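Local coordinates for branched-chain-amino-acid aminotransferase (Pseudomonas sp. UW4, PDB 6JIF), which catalyses the reversible, pyridoxal-5'-phosphate-dependent transfer of the amino group between branched-chain amino acids and 2-oxo acids, at residues 99-102 / 103-106. Numbering follows the deposited sequence.
Sequences NALR and MQRS. With PLP (pyridoxal-5'-phosphate), chain D.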
ATOM      1  N   ASN B  99      16.347  10.895  -7.971  1.00 12.98           N
ATOM      2  CA  ASN B  99      15.800  10.003  -6.969  1.00 13.44           C
ATOM      3  C   ASN B  99      15.517  10.745  -5.678  1.00 15.40           C
ATOM      4  O   ASN B  99      14.490  10.515  -5.037  1.00 14.68           O
ATOM      5  CB  ASN B  99      16.784   8.881  -6.679  1.00 13.95           C
ATOM      6  CG  ASN B  99      16.999   8.047  -7.900  1.00 19.90           C
ATOM      7  OD1 ASN B  99      17.933   8.307  -8.655  1.00 20.20           O
ATOM      8  ND2 ASN B  99      16.084   7.121  -8.171  1.00 18.46           N
ATOM      9  N   ALA B 100      16.451  11.597  -5.262  1.00 16.15           N
ATOM     10  CA  ALA B 100      16.240  12.370  -4.034  1.00 18.52           C
ATOM     11  C   ALA B 100      14.973  13.205  -4.128  1.00 21.03           C
ATOM     12  O   ALA B 100      14.172  13.224  -3.193  1.00 16.33           O
ATOM     13  CB  ALA B 100      17.422  13.284  -3.723  1.00 14.13           C
ATOM     14  N   LEU B 101      14.773  13.889  -5.256  1.00 13.53           N
ATOM     15  CA  LEU B 101      13.589  14.740  -5.404  1.00 13.84           C
ATOM     16  C   LEU B 101      12.312  13.902  -5.335  1.00 16.11           C
ATOM     17  O   LEU B 101      11.333  14.245  -4.650  1.00 16.66           O
ATOM     18  CB  LEU B 101      13.653  15.516  -6.734  1.00 14.37           C
ATOM     19  CG  LEU B 101      14.721  16.631  -6.767  1.00 26.87           C
ATOM     20  CD1 LEU B 101      15.155  17.086  -8.208  1.00 25.92           C
ATOM     21  CD2 LEU B 101      14.296  17.868  -5.936  1.00 22.08           C
ATOM     22  N   ARG B 102      12.307  12.782  -6.057  1.00 14.86           N
ATOM     23  CA  ARG B 102      11.107  11.968  -6.057  1.00 13.46           C
ATOM     24  C   ARG B 102      10.836  11.396  -4.681  1.00 16.24           C
ATOM     25  O   ARG B 102       9.680  11.284  -4.268  1.00 16.49           O
ATOM     26  CB  ARG B 102      11.187  10.840  -7.095  1.00 13.51           C
ATOM     27  CG  ARG B 102       9.824  10.118  -7.202  1.00 14.14           C
ATOM     28  CD  ARG B 102       9.839   9.202  -8.495  1.00 12.79           C
ATOM     29  NE  ARG B 102      10.893   8.177  -8.358  1.00 13.57           N
ATOM     30  CZ  ARG B 102      11.348   7.420  -9.357  1.00 17.98           C
ATOM     31  NH1 ARG B 102      10.855   7.605 -10.556  1.00 19.47           N
ATOM     32  NH2 ARG B 102      12.275   6.480  -9.137  1.00 15.91           N
ATOM     33  N   MET B 103      11.875  10.986  -3.967  1.00 13.56           N
ATOM     34  CA  MET B 103      11.604  10.427  -2.663  1.00 16.52           C
ATOM     35  C   MET B 103      11.104  11.503  -1.712  1.00 18.21           C
ATOM     36  O   MET B 103      10.314  11.206  -0.822  1.00 15.42           O
ATOM     37  CB  MET B 103      12.839   9.724  -2.102  1.00 13.98           C
ATOM     38  CG  MET B 103      12.457   8.596  -1.125  1.00 16.54           C
ATOM     39  SD  MET B 103      13.856   7.670  -0.439  1.00 19.83           S
ATOM     40  CE  MET B 103      14.428   8.972   0.669  1.00 15.89           C
ATOM     41  N   GLN B 104      11.583  12.741  -1.858  1.00 18.68           N
ATOM     42  CA  GLN B 104      11.006  13.817  -1.052  1.00 13.34           C
ATOM     43  C   GLN B 104       9.504  13.918  -1.296  1.00 21.13           C
ATOM     44  O   GLN B 104       8.719  14.073  -0.350  1.00 14.61           O
ATOM     45  CB  GLN B 104      11.727  15.135  -1.344  1.00 18.13           C
ATOM     46  CG  GLN B 104      13.202  15.119  -0.896  1.00 15.92           C
ATOM     47  CD  GLN B 104      14.127  16.061  -1.634  1.00 19.91           C
ATOM     48  OE1 GLN B 104      13.704  16.887  -2.475  1.00 18.66           O
ATOM     49  NE2 GLN B 104      15.416  15.962  -1.310  1.00 18.96           N
ATOM     50  N   ARG B 105       9.079  13.770  -2.560  1.00 14.03           N
ATOM     51  CA  ARG B 105       7.650  13.867  -2.806  1.00 13.89           C
ATOM     52  C   ARG B 105       6.913  12.633  -2.258  1.00 15.19           C
ATOM     53  O   ARG B 105       5.804  12.771  -1.742  1.00 14.61           O
ATOM     54  CB  ARG B 105       7.406  14.085  -4.302  1.00 14.43           C
ATOM     55  CG  ARG B 105       8.291  15.222  -4.875  1.00 19.39           C
ATOM     56  CD  ARG B 105       7.813  15.671  -6.251  1.00 24.71           C
ATOM     57  NE  ARG B 105       7.712  14.537  -7.176  1.00 29.29           N
ATOM     58  CZ  ARG B 105       8.696  14.187  -8.016  1.00 32.82           C
ATOM     59  NH1 ARG B 105       9.827  14.892  -8.048  1.00 34.49           N
ATOM     60  NH2 ARG B 105       8.568  13.134  -8.805  1.00 19.12           N
ATOM     61  N   SER B 106       7.495  11.412  -2.368  1.00 15.98           N
ATOM     62  CA  SER B 106       6.783  10.231  -1.836  1.00 16.72           C
ATOM     63  C   SER B 106       6.665  10.300  -0.299  1.00 17.72           C
ATOM     64  O   SER B 106       5.613  10.002   0.304  1.00 15.77           O
ATOM     65  CB  SER B 106       7.516   8.942  -2.231  1.00 14.91           C
ATOM     66  OG  SER B 106       7.717   8.894  -3.653  1.00 15.77           O
TER
HETATM   67  N1  PLP D 401       6.303   3.103 -13.507  1.00 18.12           N
HETATM   68  C2  PLP D 401       6.050   2.641 -12.251  1.00 21.86           C
HETATM   69  C2A PLP D 401       4.631   2.288 -11.934  1.00 21.89           C
HETATM   70  C3  PLP D 401       7.069   2.567 -11.301  1.00 26.89           C
HETATM   71  O3  PLP D 401       6.780   2.152 -10.027  1.00 27.39           O
HETATM   72  C4  PLP D 401       8.393   2.928 -11.662  1.00 26.24           C
HETATM   73  C4A PLP D 401       9.489   3.055 -10.620  1.00 21.50           C
HETATM   74  C5  PLP D 401       8.598   3.376 -12.982  1.00 21.81           C
HETATM   75  C6  PLP D 401       7.555   3.466 -13.853  1.00 23.87           C
HETATM   76  C5A PLP D 401       9.934   3.726 -13.559  1.00 22.42           C
HETATM   77  O4P PLP D 401      10.571   4.683 -12.800  1.00 20.87           O
HETATM   78  P   PLP D 401      12.146   4.870 -12.977  1.00 18.33           P
HETATM   79  O1P PLP D 401      12.468   5.119 -14.431  1.00 17.61           O
HETATM   80  O2P PLP D 401      12.405   6.129 -12.137  1.00 15.20           O
HETATM   81  O3P PLP D 401      12.913   3.641 -12.499  1.00 20.47           O
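R102 and R105, three residues apart on helix 96-109, meet through the aliphatic part of the first and the guanidinium of the second. NH2 of R105 comes to 3.6 Å from CG of R102, and one face of the R105 group is turned to R102 CA, which sits toward its rim. The two guanidinium planes stand 76° apart, and the charged ends diverge. R102 reaches the cofactor because its chain leaves the helix with chi1 at -172°, CG opposite the main-chain nitrogen, and then bends at chi3. There its guanidinium meets the phosphate edge-on, with the phosphorus in its plane: NH1 donates to O2P of PLP at 2.7 Å, and NH2 adds a weak bond to the same oxygen at 3.0 Å. Such an arginine, sent from a helix of one domain to a phosphate bound mainly by the other, fits the fold type IV aminotransferases, whose PLP lies between two domains; Y209, T268 and T305 also bond to this cofactor. E79 on strand 76-85 forms a salt bridge with R102 NH2, and P265 O accepts from NH1, fixing the rotation of the guanidinium. A leucine here would probably leave O2P without this charged donor and E79 without this salt bridge. N99, one turn earlier, also gives its ND2 to E79, and so probably helps to position the carboxylate that pairs with R102. On another side of the helix, Q104 runs back along the preceding turn, its OE1 3.6 Å from L101 CD2 while NE2 bonds to V115 O and T117 OG1. Backbone bonds carry the turn itself, S106 N to R102 O at 2.9 Å and R105 N to L101 O at 3.1 Å; the hydroxyl of S106 bonds to K204 N.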